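Local coordinates for protein 2',5'-phosphodiesterase 12 (Homo sapiens, PDB 4Z2B) that belongs to the endonuclease/exonuclease/phosphatase family and binds the ligand 4LC and holds a magnesium ion in its two-sheet alpha/beta core, at residues Asn300-Trp305 and Cys340-Ser345; Thr143-Ile148 and Cys194-Asp199; Glu272-Arg277 and Gly310-Ile315. One frame throughout, in Å; residues are numbered along the deposited sequence.

In the fold
Contacts 1 and 2 are both buried pairings of parallel strands, one in each of the two sheets of the core; their centres lie about 10 Å apart, and they meet through Asp342 with Asn147 and Asn300 with Gln196. Both reach the 4LC pocket, so backbone ladders give way there to polar side chains. Contact 3, about 25 Å from the centre of the chain against about 3 Å for contact 2, joins two helices by apolar packing without one hydrogen bond between its segments, and of its polar groups Arg277 holds a sulfate. It shares helix 310-331 with the crossover that links the strands of contact 1, and Arg313 binds Tyr304 O.

Contact 1: Asn300-Trp305 and Cys340-Ser345; sequences NTHLYW and CGDFNS. With 4LC (3-(6-{[(2S,3S)-3-(hydroxymethyl)-2-phenylmorpholin-4-yl]carbonyl}-1-methyl-1H-benzimidazol-2-yl)-1H-indole-6-carbonitrile), chain F; EDO (1,2-ethanediol), chain C.
In the parallel strand pair of the beta-alpha-beta unit 295-302, 310-331 and 337-342, Thr301 lies level with Gly341 and His302 with Asp342. A ladder fixes this register: Thr301 N donates to Cys340 O (3.1 Å), Asp342 N to Thr301 O, and Leu303 N to Asp342 O (3.0 Å). Beyond the strand ends a side chain extends it, Asn344 ND2 giving to Leu303 O at 2.8 Å (158° at the hydrogen) from above the carbonyl plane. ND2 also donates to a water that joins His302 NE2 and O34 of 4LC. The His302 ring and Asp342 carboxylate run side by side with planes 21° apart; NE2 and OD2, at 3.4 Å, are too poorly angled to bond. Asp342 OD1 instead accepts from Asn344 N in an Asx turn, and OD2 from Asn147. Trp305, with CG between its backbone N and carbonyl carbon (chi1 71°), offers an indole face to 4LC, whose C20 stands 3.2 Å above the ring plane. On the face of Thr301, opposite that of His302 and Asp342, Thr301 CG2 meets Phe343 CE2 at 3.5 Å. There Phe343 packs edge-to-face with Phe339 and Phe410 and touches Met317 of helix 310-331, while Asn300 and Asp342 lie against strand 192-198.

Contact 2: Thr143-Ile148 and Cys194-Asp199; sequences TVSYNI and CLQEVD. With 4LC (3-(6-{[(2S,3S)-3-(hydroxymethyl)-2-phenylmorpholin-4-yl]carbonyl}-1-methyl-1H-benzimidazol-2-yl)-1H-indole-6-carbonitrile), chain F.
Glu197 reaches across to Asn147 near where the second chain turns a corner, at the end of strand 140-147. From CB, 3.4 Å from Asn147 OD1, the side chain crosses that amide at a slant: CG keeps to the same oxygen at 3.3 Å, and CD to it at 3.2 Å. Beyond CG the chain is extended (chi2 -164°), which lays the carboxylate against the amide. OE2 then accepts from Asn147 ND2 at 3.0 Å; the donor stands 59° out of the carboxylate plane, in keeping with the 72° between the two flat groups. The same OE2 takes a hydrogen bond from the hydroxyl O34 of 4LC at 2.6 Å, while OE1 is held by the backbone N of Ala150. Asn147 is itself fixed: ND2 also donates to Asp342 OD2, and OD1 accepts from Leu149 N.

Behind this tip the register rests on backbone bonds, among them Cys194 N to Val144 O (2.8 Å) and Ile148 N to Gln196 O. Gln196 bends at chi2 so that NE2, besides its stronger bond to Asn300 OD1, gives a weak one to Ser145 OG, and a water joins Ser145 OG to Gln196 OE1. On the other face Leu195 CD2 packs on Tyr146 CB at 3.7 Å. Glu197 and Val198 form a G1 bulge opposite Gly227. With the magnesium ion about 3 Å from the Glu197 side chain, this is the asparagine and glutamate pair that marks the metal site of the DNase I-like fold.

Contact 3: Glu272-Arg277 and Gly310-Ile315; sequences EKVLQR and GYIRLI. With SO4 (sulfate ion), chain B.
Val274 wedges between Tyr311, Ile312 and Ile315, and this is the tightly packed half of a contact between two helices. Its two methyls divide the work: CG2 meets Ile315 CD1 at 3.7 Å and also touches Tyr311 CE1 and Ile312 CG1, while CG1 meets Ile315 CG2 at 3.8 Å. The backbones come close here, with Val274 CA 5.9 Å from Ile312 CA. Leu251 of helix 247-253 touches both Val274 and Ile315 and so continues the apolar cluster.

Lys273 flanks this core with its aliphatic part. Its CG lies 3.6 Å from Ile312 CD1, the two side chains crossing at about a right angle, and its CB lies 3.2 Å from Tyr311 OH. That hydroxyl is hydrogen-bonded to Glu374, whereas Lys273 NZ leads away to a weak bond with Tyr304 OH.

The looser side belongs to Arg277, just past the end of the first helix. Across the contact it offers only carbon, CG resting 3.9 Å from Ile312 CG2. Bends at chi2 (-81°) and chi3 (50°) fold the chain back, so that NH2 turns back on its own segment, donating to Lys273 O at 2.9 Å. The group also grips a sulfate probably left from crystallisation: NH1 reaches sulfate O3 at 2.8 Å, and NE gives to both O2 and O3. Ser278 N also binds this ion. The bond to Lys273 O and three to the sulfate would limit the rotation of the group.

No hydrogen bond joins the two segments. The arrangement is ordinary helix-helix packing, in which the short helix 268-275 docks on the first turns of helix 310-331, the crossover helix of a beta-alpha-beta unit in the alpha/beta sandwich.

Contact 1: Asn300-Trp305 and Cys340-Ser345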
loop_
_atom_site.group_PDB
_atom_site.type_symbol
_atom_site.label_atom_id
_atom_site.label_comp_id
_atom_site.label_asym_id
_atom_site.label_seq_id
_atom_site.Cartn_x
_atom_site.Cartn_y
_atom_site.Cartn_z
ATOM N N ASN A 300 9.725 1.731 5.630
ATOM C CA ASN A 300 9.077 0.823 4.681
ATOM C C ASN A 300 10.086 0.392 3.667
ATOM O O ASN A 300 10.879 1.228 3.226
ATOM C CB ASN A 300 7.899 1.552 4.005
ATOM C CG ASN A 300 7.125 0.731 3.003
ATOM O OD1 ASN A 300 7.071 -0.490 3.089
ATOM N ND2 ASN A 300 6.430 1.411 2.091
ATOM N N THR A 301 10.149 -0.920 3.356
ATOM C CA THR A 301 11.132 -1.364 2.350
ATOM C C THR A 301 10.605 -2.558 1.556
ATOM O O THR A 301 9.576 -3.155 1.893
ATOM C CB THR A 301 12.514 -1.663 3.012
ATOM O OG1 THR A 301 13.530 -1.634 2.013
ATOM C CG2 THR A 301 12.557 -3.016 3.741
ATOM N N HIS A 302 11.369 -2.924 0.523
ATOM C CA HIS A 302 11.178 -4.077 -0.343
ATOM C C HIS A 302 12.562 -4.575 -0.683
ATOM O O HIS A 302 13.278 -3.945 -1.477
ATOM C CB HIS A 302 10.346 -3.702 -1.585
ATOM C CG HIS A 302 9.995 -4.873 -2.466
ATOM N ND1 HIS A 302 9.466 -4.677 -3.731
ATOM C CD2 HIS A 302 10.105 -6.211 -2.245
ATOM C CE1 HIS A 302 9.263 -5.887 -4.232
ATOM N NE2 HIS A 302 9.687 -6.836 -3.401
ATOM N N LEU A 303 12.983 -5.650 -0.031
ATOM C CA LEU A 303 14.361 -6.141 -0.210
ATOM C C LEU A 303 14.494 -7.033 -1.446
ATOM O O LEU A 303 13.486 -7.461 -2.018
ATOM C CB LEU A 303 14.847 -6.876 1.050
ATOM C CG LEU A 303 14.842 -6.038 2.370
ATOM C CD1 LEU A 303 15.571 -6.798 3.482
ATOM C CD2 LEU A 303 15.501 -4.674 2.170
ATOM N N TYR A 304 15.747 -7.258 -1.872
ATOM C CA TYR A 304 16.107 -8.079 -3.042
ATOM C C TYR A 304 15.307 -9.393 -3.078
ATOM O O TYR A 304 15.241 -10.097 -2.064
ATOM C CB TYR A 304 17.604 -8.374 -3.017
ATOM C CG TYR A 304 18.094 -9.100 -4.250
ATOM C CD1 TYR A 304 17.806 -8.619 -5.524
ATOM C CD2 TYR A 304 18.918 -10.218 -4.143
ATOM C CE1 TYR A 304 18.264 -9.276 -6.667
ATOM C CE2 TYR A 304 19.411 -10.861 -5.281
ATOM C CZ TYR A 304 19.053 -10.403 -6.540
ATOM O OH TYR A 304 19.504 -11.039 -7.678
ATOM N N TRP A 305 14.690 -9.698 -4.239
ATOM C CA TRP A 305 13.781 -10.843 -4.409
ATOM C C TRP A 305 14.418 -12.248 -4.471
ATOM O O TRP A 305 13.693 -13.216 -4.235
ATOM C CB TRP A 305 12.981 -10.678 -5.736
ATOM C CG TRP A 305 13.844 -10.882 -6.967
ATOM C CD1 TRP A 305 14.671 -9.965 -7.547
ATOM C CD2 TRP A 305 14.020 -12.106 -7.705
ATOM N NE1 TRP A 305 15.347 -10.537 -8.602
ATOM C CE2 TRP A 305 14.976 -11.853 -8.713
ATOM C CE3 TRP A 305 13.464 -13.402 -7.604
ATOM C CZ2 TRP A 305 15.388 -12.840 -9.625
ATOM C CZ3 TRP A 305 13.853 -14.372 -8.529
ATOM C CH2 TRP A 305 14.802 -14.085 -9.525
ATOM N N CYS A 340 7.955 -1.658 8.358
ATOM C CA CYS A 340 7.189 -2.544 7.482
ATOM C C CYS A 340 8.004 -2.936 6.291
ATOM O O CYS A 340 8.930 -2.220 5.888
ATOM C CB CYS A 340 5.906 -1.866 7.010
ATOM S SG CYS A 340 4.793 -1.347 8.338
ATOM N N GLY A 341 7.570 -4.009 5.653
ATOM C CA GLY A 341 8.105 -4.339 4.342
ATOM C C GLY A 341 7.894 -5.740 3.859
ATOM O O GLY A 341 7.441 -6.611 4.599
ATOM N N ASP A 342 8.210 -5.925 2.574
ATOM C CA ASP A 342 8.364 -7.216 1.954
ATOM C C ASP A 342 9.861 -7.464 2.074
ATOM O O ASP A 342 10.644 -6.845 1.346
ATOM C CB ASP A 342 7.860 -7.213 0.509
ATOM C CG ASP A 342 8.144 -8.512 -0.214
ATOM O OD1 ASP A 342 8.812 -9.405 0.386
ATOM O OD2 ASP A 342 7.716 -8.638 -1.359
ATOM N N PHE A 343 10.264 -8.267 3.074
ATOM C CA PHE A 343 11.688 -8.478 3.324
ATOM C C PHE A 343 12.252 -9.629 2.500
ATOM O O PHE A 343 13.474 -9.869 2.548
ATOM C CB PHE A 343 11.934 -8.714 4.822
ATOM C CG PHE A 343 11.635 -7.461 5.610
ATOM C CD1 PHE A 343 10.342 -7.197 6.065
ATOM C CD2 PHE A 343 12.607 -6.473 5.770
ATOM C CE1 PHE A 343 10.053 -6.010 6.751
ATOM C CE2 PHE A 343 12.316 -5.281 6.452
ATOM C CZ PHE A 343 11.044 -5.057 6.935
ATOM N N ASN A 344 11.376 -10.401 1.812
ATOM C CA ASN A 344 11.804 -11.557 1.003
ATOM C C ASN A 344 12.698 -12.498 1.858
ATOM O O ASN A 344 13.689 -13.042 1.365
ATOM C CB ASN A 344 12.534 -11.057 -0.269
ATOM C CG ASN A 344 11.567 -10.809 -1.384
ATOM O OD1 ASN A 344 10.677 -11.631 -1.605
ATOM N ND2 ASN A 344 11.683 -9.665 -2.082
ATOM N N SER A 345 12.343 -12.646 3.155
ATOM C CA SER A 345 13.094 -13.453 4.110
ATOM C C SER A 345 12.161 -14.219 5.019
ATOM O O SER A 345 11.334 -13.611 5.697
ATOM C CB SER A 345 13.997 -12.568 4.966
ATOM O OG SER A 345 14.817 -11.702 4.203
HETATM C C13 4LC F . 9.365 -12.930 -8.008
HETATM C C17 4LC F . 8.712 -11.669 -8.487
HETATM C C20 4LC F . 10.966 -10.678 -8.674
HETATM C C01 4LC F . 10.057 -14.023 -3.660
HETATM N N05 4LC F . 10.395 -14.741 -4.895
HETATM C C06 4LC F . 11.078 -15.917 -5.065
HETATM N N07 4LC F . 11.109 -16.320 -6.323
HETATM C C08 4LC F . 10.530 -15.273 -7.041
HETATM C C09 4LC F . 10.370 -15.101 -8.417
HETATM C C11 4LC F . 9.759 -13.947 -8.885
HETATM C C14 4LC F . 9.530 -13.097 -6.631
HETATM C C16 4LC F . 10.103 -14.275 -6.173
HETATM O O18 4LC F . 7.500 -11.605 -8.559
HETATM N N19 4LC F . 9.503 -10.613 -8.815
HETATM C C23 4LC F . 11.623 -10.182 -9.941
HETATM O O26 4LC F . 11.192 -8.840 -10.244
HETATM C C27 4LC F . 9.771 -8.737 -10.416
HETATM C C29 4LC F . 9.007 -9.272 -9.196
HETATM C C31 4LC F . 9.047 -8.298 -8.017
HETATM O O34 4LC F . 8.529 -8.890 -6.832
HETATM C C36 4LC F . 9.367 -9.307 -11.772
HETATM C C37 4LC F . 9.978 -8.837 -12.929
HETATM C C39 4LC F . 9.592 -9.305 -14.179
HETATM C C41 4LC F . 8.599 -10.258 -14.290
HETATM C C43 4LC F . 7.964 -10.722 -13.152
HETATM C C45 4LC F . 8.354 -10.260 -11.897
HETATM C C47 4LC F . 11.452 -16.826 -3.976
HETATM C C48 4LC F . 11.234 -18.182 -3.930
HETATM N N50 4LC F . 11.733 -18.700 -2.764
HETATM C C52 4LC F . 12.174 -17.672 -1.965
HETATM C C53 4LC F . 12.697 -17.693 -0.674
HETATM C C55 4LC F . 13.136 -16.494 -0.114
HETATM C C56 4LC F . 13.057 -15.300 -0.835
HETATM C C58 4LC F . 12.545 -15.294 -2.132
HETATM C C60 4LC F . 12.089 -16.477 -2.716
HETATM C C61 4LC F . 13.604 -16.478 1.245
HETATM N N62 4LC F . 13.957 -16.440 2.323
HETATM C C1 EDO C . 12.784 -5.961 -4.605
HETATM O O1 EDO C . 13.389 -4.797 -5.091
HETATM C C2 EDO C . 12.978 -7.067 -5.643
HETATM O O2 EDO C . 14.357 -7.228 -5.825
HETATM O O HOH W 1 9.873 -9.513 -4.533
#

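Contact 2: Thr143-Ile148 and Cys194-Asp199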
loop_
_atom_site.group_PDB
_atom_site.type_symbol
_atom_site.label_atom_id
_atom_site.label_comp_id
_atom_site.label_asym_id
_atom_site.label_seq_id
_atom_site.Cartn_x
_atom_site.Cartn_y
_atom_site.Cartn_z
ATOM N N THR A 143 -1.906 -0.429 11.720
ATOM C CA THR A 143 -0.792 -0.469 10.779
ATOM C C THR A 143 -0.990 -1.581 9.763
ATOM O O THR A 143 -1.382 -2.702 10.118
ATOM C CB THR A 143 0.529 -0.667 11.592
ATOM O OG1 THR A 143 0.570 0.309 12.636
ATOM C CG2 THR A 143 1.785 -0.564 10.731
ATOM N N VAL A 144 -0.717 -1.261 8.492
ATOM C CA VAL A 144 -0.821 -2.208 7.377
ATOM C C VAL A 144 0.515 -2.290 6.642
ATOM O O VAL A 144 1.173 -1.267 6.424
ATOM C CB VAL A 144 -1.966 -1.789 6.386
ATOM C CG1 VAL A 144 -1.999 -2.666 5.129
ATOM C CG2 VAL A 144 -3.332 -1.783 7.075
ATOM N N SER A 145 0.893 -3.496 6.227
ATOM C CA SER A 145 2.043 -3.703 5.327
ATOM C C SER A 145 1.599 -4.581 4.193
ATOM O O SER A 145 1.077 -5.663 4.445
ATOM C CB SER A 145 3.253 -4.299 6.030
ATOM O OG SER A 145 4.333 -4.248 5.110
ATOM N N TYR A 146 1.771 -4.130 2.922
ATOM C CA TYR A 146 1.231 -4.912 1.824
ATOM C C TYR A 146 1.971 -4.682 0.534
ATOM O O TYR A 146 2.074 -3.544 0.078
ATOM C CB TYR A 146 -0.236 -4.472 1.634
ATOM C CG TYR A 146 -1.174 -5.312 0.793
ATOM C CD1 TYR A 146 -0.865 -6.634 0.460
ATOM C CD2 TYR A 146 -2.438 -4.832 0.444
ATOM C CE1 TYR A 146 -1.795 -7.450 -0.215
ATOM C CE2 TYR A 146 -3.349 -5.616 -0.259
ATOM C CZ TYR A 146 -3.038 -6.932 -0.567
ATOM O OH TYR A 146 -3.995 -7.685 -1.215
ATOM N N ASN A 147 2.484 -5.785 -0.056
ATOM C CA ASN A 147 3.073 -5.803 -1.390
ATOM C C ASN A 147 1.874 -5.992 -2.306
ATOM O O ASN A 147 1.257 -7.057 -2.273
ATOM C CB ASN A 147 4.107 -6.914 -1.534
ATOM C CG ASN A 147 4.716 -6.913 -2.921
ATOM O OD1 ASN A 147 4.042 -6.622 -3.929
ATOM N ND2 ASN A 147 5.981 -7.278 -3.012
ATOM N N ILE A 148 1.475 -4.937 -3.034
ATOM C CA ILE A 148 0.240 -4.957 -3.829
ATOM C C ILE A 148 0.402 -5.496 -5.269
ATOM O O ILE A 148 -0.579 -5.442 -6.011
ATOM C CB ILE A 148 -0.437 -3.554 -3.859
ATOM C CG1 ILE A 148 0.439 -2.469 -4.525
ATOM C CG2 ILE A 148 -0.865 -3.150 -2.441
ATOM C CD1 ILE A 148 -0.325 -1.140 -4.852
ATOM N N CYS A 194 1.763 0.929 4.793
ATOM C CA CYS A 194 3.030 0.829 4.075
ATOM C C CYS A 194 2.889 -0.161 2.939
ATOM O O CYS A 194 2.571 -1.328 3.179
ATOM C CB CYS A 194 4.158 0.442 5.020
ATOM S SG CYS A 194 4.571 1.738 6.211
ATOM N N LEU A 195 3.038 0.327 1.704
ATOM C CA LEU A 195 2.843 -0.507 0.517
ATOM C C LEU A 195 4.101 -0.680 -0.304
ATOM O O LEU A 195 4.913 0.237 -0.398
ATOM C CB LEU A 195 1.754 0.146 -0.367
ATOM C CG LEU A 195 0.391 0.425 0.282
ATOM C CD1 LEU A 195 -0.535 1.155 -0.695
ATOM C CD2 LEU A 195 -0.295 -0.871 0.762
ATOM N N GLN A 196 4.256 -1.847 -0.944
ATOM C CA GLN A 196 5.403 -2.068 -1.833
ATOM C C GLN A 196 4.826 -2.389 -3.209
ATOM O O GLN A 196 3.659 -2.780 -3.276
ATOM C CB GLN A 196 6.290 -3.219 -1.318
ATOM C CG GLN A 196 6.771 -3.057 0.136
ATOM C CD GLN A 196 5.777 -3.558 1.157
ATOM O OE1 GLN A 196 5.044 -4.538 0.935
ATOM N NE2 GLN A 196 5.693 -2.854 2.286
ATOM N N GLU A 197 5.640 -2.275 -4.284
ATOM C CA GLU A 197 5.279 -2.560 -5.693
ATOM C C GLU A 197 4.134 -1.674 -6.142
ATOM O O GLU A 197 3.159 -2.127 -6.770
ATOM C CB GLU A 197 4.970 -4.054 -5.918
ATOM C CG GLU A 197 6.209 -4.933 -5.817
ATOM C CD GLU A 197 6.060 -6.325 -6.399
ATOM O OE1 GLU A 197 5.216 -6.522 -7.301
ATOM O OE2 GLU A 197 6.782 -7.231 -5.931
ATOM N N VAL A 198 4.256 -0.394 -5.796
ATOM C CA VAL A 198 3.279 0.615 -6.147
ATOM C C VAL A 198 3.725 1.238 -7.478
ATOM O O VAL A 198 4.765 1.898 -7.519
ATOM C CB VAL A 198 3.089 1.677 -5.013
ATOM C CG1 VAL A 198 2.092 2.755 -5.427
ATOM C CG2 VAL A 198 2.650 1.015 -3.697
ATOM N N ASP A 199 2.958 1.014 -8.569
ATOM C CA ASP A 199 3.255 1.685 -9.846
ATOM C C ASP A 199 2.968 3.181 -9.686
ATOM O O ASP A 199 2.081 3.535 -8.915
ATOM C CB ASP A 199 2.413 1.124 -11.009
ATOM C CG ASP A 199 2.479 -0.373 -11.183
ATOM O OD1 ASP A 199 1.665 -1.076 -10.558
ATOM O OD2 ASP A 199 3.315 -0.835 -11.955
HETATM C C13 4LC F . 9.365 -12.930 -8.008
HETATM C C17 4LC F . 8.712 -11.669 -8.487
HETATM C C20 4LC F . 10.966 -10.678 -8.674
HETATM C C01 4LC F . 10.057 -14.023 -3.660
HETATM N N05 4LC F . 10.395 -14.741 -4.895
HETATM C C06 4LC F . 11.078 -15.917 -5.065
HETATM N N07 4LC F . 11.109 -16.320 -6.323
HETATM C C08 4LC F . 10.530 -15.273 -7.041
HETATM C C09 4LC F . 10.370 -15.101 -8.417
HETATM C C11 4LC F . 9.759 -13.947 -8.885
HETATM C C14 4LC F . 9.530 -13.097 -6.631
HETATM C C16 4LC F . 10.103 -14.275 -6.173
HETATM O O18 4LC F . 7.500 -11.605 -8.559
HETATM N N19 4LC F . 9.503 -10.613 -8.815
HETATM C C23 4LC F . 11.623 -10.182 -9.941
HETATM O O26 4LC F . 11.192 -8.840 -10.244
HETATM C C27 4LC F . 9.771 -8.737 -10.416
HETATM C C29 4LC F . 9.007 -9.272 -9.196
HETATM C C31 4LC F . 9.047 -8.298 -8.017
HETATM O O34 4LC F . 8.529 -8.890 -6.832
HETATM C C36 4LC F . 9.367 -9.307 -11.772
HETATM C C37 4LC F . 9.978 -8.837 -12.929
HETATM C C39 4LC F . 9.592 -9.305 -14.179
HETATM C C41 4LC F . 8.599 -10.258 -14.290
HETATM C C43 4LC F . 7.964 -10.722 -13.152
HETATM C C45 4LC F . 8.354 -10.260 -11.897
HETATM C C47 4LC F . 11.452 -16.826 -3.976
HETATM C C48 4LC F . 11.234 -18.182 -3.930
HETATM N N50 4LC F . 11.733 -18.700 -2.764
HETATM C C52 4LC F . 12.174 -17.672 -1.965
HETATM C C53 4LC F . 12.697 -17.693 -0.674
HETATM C C55 4LC F . 13.136 -16.494 -0.114
HETATM C C56 4LC F . 13.057 -15.300 -0.835
HETATM C C58 4LC F . 12.545 -15.294 -2.132
HETATM C C60 4LC F . 12.089 -16.477 -2.716
HETATM C C61 4LC F . 13.604 -16.478 1.245
HETATM N N62 4LC F . 13.957 -16.440 2.323
HETATM O O HOH W 2 4.351 -6.162 3.190
#

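Contact 3: Glu272-Arg277 and Gly310-Ile315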
loop_
_atom_site.group_PDB
_atom_site.type_symbol
_atom_site.label_atom_id
_atom_site.label_comp_id
_atom_site.label_asym_id
_atom_site.label_seq_id
_atom_site.Cartn_x
_atom_site.Cartn_y
_atom_site.Cartn_z
ATOM N N GLU A 272 30.057 -5.892 -5.512
ATOM C CA GLU A 272 29.542 -5.434 -6.804
ATOM C C GLU A 272 28.078 -5.801 -6.931
ATOM O O GLU A 272 27.277 -4.968 -7.353
ATOM C CB GLU A 272 30.380 -6.032 -7.958
ATOM C CG GLU A 272 29.977 -5.561 -9.351
ATOM C CD GLU A 272 30.146 -4.086 -9.677
ATOM O OE1 GLU A 272 31.047 -3.433 -9.102
ATOM O OE2 GLU A 272 29.342 -3.574 -10.489
ATOM N N LYS A 273 27.717 -6.986 -6.449
ATOM C CA LYS A 273 26.338 -7.467 -6.514
ATOM C C LYS A 273 25.425 -6.592 -5.681
ATOM O O LYS A 273 24.356 -6.220 -6.157
ATOM C CB LYS A 273 26.256 -8.938 -6.070
ATOM C CG LYS A 273 24.828 -9.511 -6.087
ATOM C CD LYS A 273 24.307 -9.888 -7.479
ATOM C CE LYS A 273 23.075 -10.742 -7.348
ATOM N NZ LYS A 273 22.695 -11.339 -8.647
ATOM N N VAL A 274 25.845 -6.252 -4.442
ATOM C CA VAL A 274 25.056 -5.406 -3.540
ATOM C C VAL A 274 24.899 -3.981 -4.132
ATOM O O VAL A 274 23.800 -3.419 -4.085
ATOM C CB VAL A 274 25.682 -5.380 -2.120
ATOM C CG1 VAL A 274 24.940 -4.408 -1.188
ATOM C CG2 VAL A 274 25.706 -6.785 -1.525
ATOM N N LEU A 275 25.996 -3.408 -4.675
ATOM C CA LEU A 275 25.984 -2.041 -5.192
ATOM C C LEU A 275 25.226 -1.912 -6.520
ATOM O O LEU A 275 24.923 -0.780 -6.918
ATOM C CB LEU A 275 27.411 -1.434 -5.277
ATOM C CG LEU A 275 28.107 -1.235 -3.890
ATOM C CD1 LEU A 275 29.521 -0.665 -4.043
ATOM C CD2 LEU A 275 27.287 -0.336 -2.947
ATOM N N GLN A 276 24.861 -3.042 -7.157
ATOM C CA GLN A 276 24.085 -2.967 -8.396
ATOM C C GLN A 276 22.585 -3.178 -8.101
ATOM O O GLN A 276 21.774 -3.095 -9.030
ATOM C CB GLN A 276 24.616 -3.914 -9.510
ATOM C CG GLN A 276 24.636 -5.398 -9.177
ATOM C CD GLN A 276 24.865 -6.335 -10.345
ATOM O OE1 GLN A 276 24.089 -7.278 -10.573
ATOM N NE2 GLN A 276 25.973 -6.157 -11.059
ATOM N N ARG A 277 22.201 -3.387 -6.792
ATOM C CA ARG A 277 20.788 -3.544 -6.366
ATOM C C ARG A 277 20.101 -2.190 -6.255
ATOM O O ARG A 277 20.720 -1.220 -5.805
ATOM C CB ARG A 277 20.658 -4.289 -5.024
ATOM C CG ARG A 277 21.434 -5.616 -4.966
ATOM C CD ARG A 277 20.755 -6.826 -5.611
ATOM N NE ARG A 277 20.255 -6.605 -6.977
ATOM C CZ ARG A 277 20.989 -6.716 -8.080
ATOM N NH1 ARG A 277 20.445 -6.502 -9.268
ATOM N NH2 ARG A 277 22.288 -6.989 -8.000
ATOM N N GLY A 310 20.145 -14.280 0.164
ATOM C CA GLY A 310 20.290 -14.160 1.611
ATOM C C GLY A 310 21.309 -13.147 2.111
ATOM O O GLY A 310 20.982 -12.310 2.964
ATOM N N TYR A 311 22.537 -13.194 1.573
ATOM C CA TYR A 311 23.593 -12.282 2.033
ATOM C C TYR A 311 23.275 -10.834 1.658
ATOM O O TYR A 311 23.625 -9.924 2.411
ATOM C CB TYR A 311 24.989 -12.703 1.502
ATOM C CG TYR A 311 25.320 -12.302 0.075
ATOM C CD1 TYR A 311 25.810 -11.026 -0.218
ATOM C CD2 TYR A 311 25.220 -13.217 -0.967
ATOM C CE1 TYR A 311 26.158 -10.665 -1.516
ATOM C CE2 TYR A 311 25.575 -12.869 -2.271
ATOM C CZ TYR A 311 26.040 -11.591 -2.538
ATOM O OH TYR A 311 26.374 -11.240 -3.814
ATOM N N ILE A 312 22.635 -10.628 0.502
ATOM C CA ILE A 312 22.294 -9.286 0.002
ATOM C C ILE A 312 21.265 -8.663 0.937
ATOM O O ILE A 312 21.402 -7.496 1.304
ATOM C CB ILE A 312 21.796 -9.325 -1.461
ATOM C CG1 ILE A 312 22.938 -9.723 -2.425
ATOM C CG2 ILE A 312 21.191 -7.961 -1.875
ATOM C CD1 ILE A 312 22.529 -10.552 -3.536
ATOM N N ARG A 313 20.240 -9.448 1.321
ATOM C CA ARG A 313 19.202 -8.995 2.252
ATOM C C ARG A 313 19.787 -8.673 3.602
ATOM O O ARG A 313 19.335 -7.718 4.239
ATOM C CB ARG A 313 18.107 -10.043 2.394
ATOM C CG ARG A 313 17.288 -10.148 1.108
ATOM C CD ARG A 313 16.164 -11.141 1.266
ATOM N NE ARG A 313 16.552 -12.553 1.112
ATOM C CZ ARG A 313 16.524 -13.203 -0.049
ATOM N NH1 ARG A 313 16.797 -14.505 -0.097
ATOM N NH2 ARG A 313 16.201 -12.560 -1.170
ATOM N N LEU A 314 20.786 -9.462 4.053
ATOM C CA LEU A 314 21.473 -9.195 5.322
ATOM C C LEU A 314 22.165 -7.816 5.264
ATOM O O LEU A 314 22.021 -7.013 6.180
ATOM C CB LEU A 314 22.512 -10.299 5.628
ATOM C CG LEU A 314 21.973 -11.467 6.470
ATOM C CD1 LEU A 314 22.851 -12.701 6.316
ATOM C CD2 LEU A 314 21.870 -11.081 7.939
ATOM N N ILE A 315 22.879 -7.550 4.182
ATOM C CA ILE A 315 23.591 -6.274 4.015
ATOM C C ILE A 315 22.592 -5.118 3.883
ATOM O O ILE A 315 22.791 -4.098 4.530
ATOM C CB ILE A 315 24.573 -6.341 2.843
ATOM C CG1 ILE A 315 25.709 -7.368 3.176
ATOM C CG2 ILE A 315 25.189 -4.947 2.541
ATOM C CD1 ILE A 315 26.319 -7.930 1.944
HETATM S S SO4 B . 17.087 -5.184 -7.944
HETATM O O1 SO4 B . 15.716 -5.498 -7.528
HETATM O O2 SO4 B . 17.829 -4.701 -6.835
HETATM O O3 SO4 B . 17.736 -6.405 -8.450
HETATM O O4 SO4 B . 17.064 -4.153 -8.995
#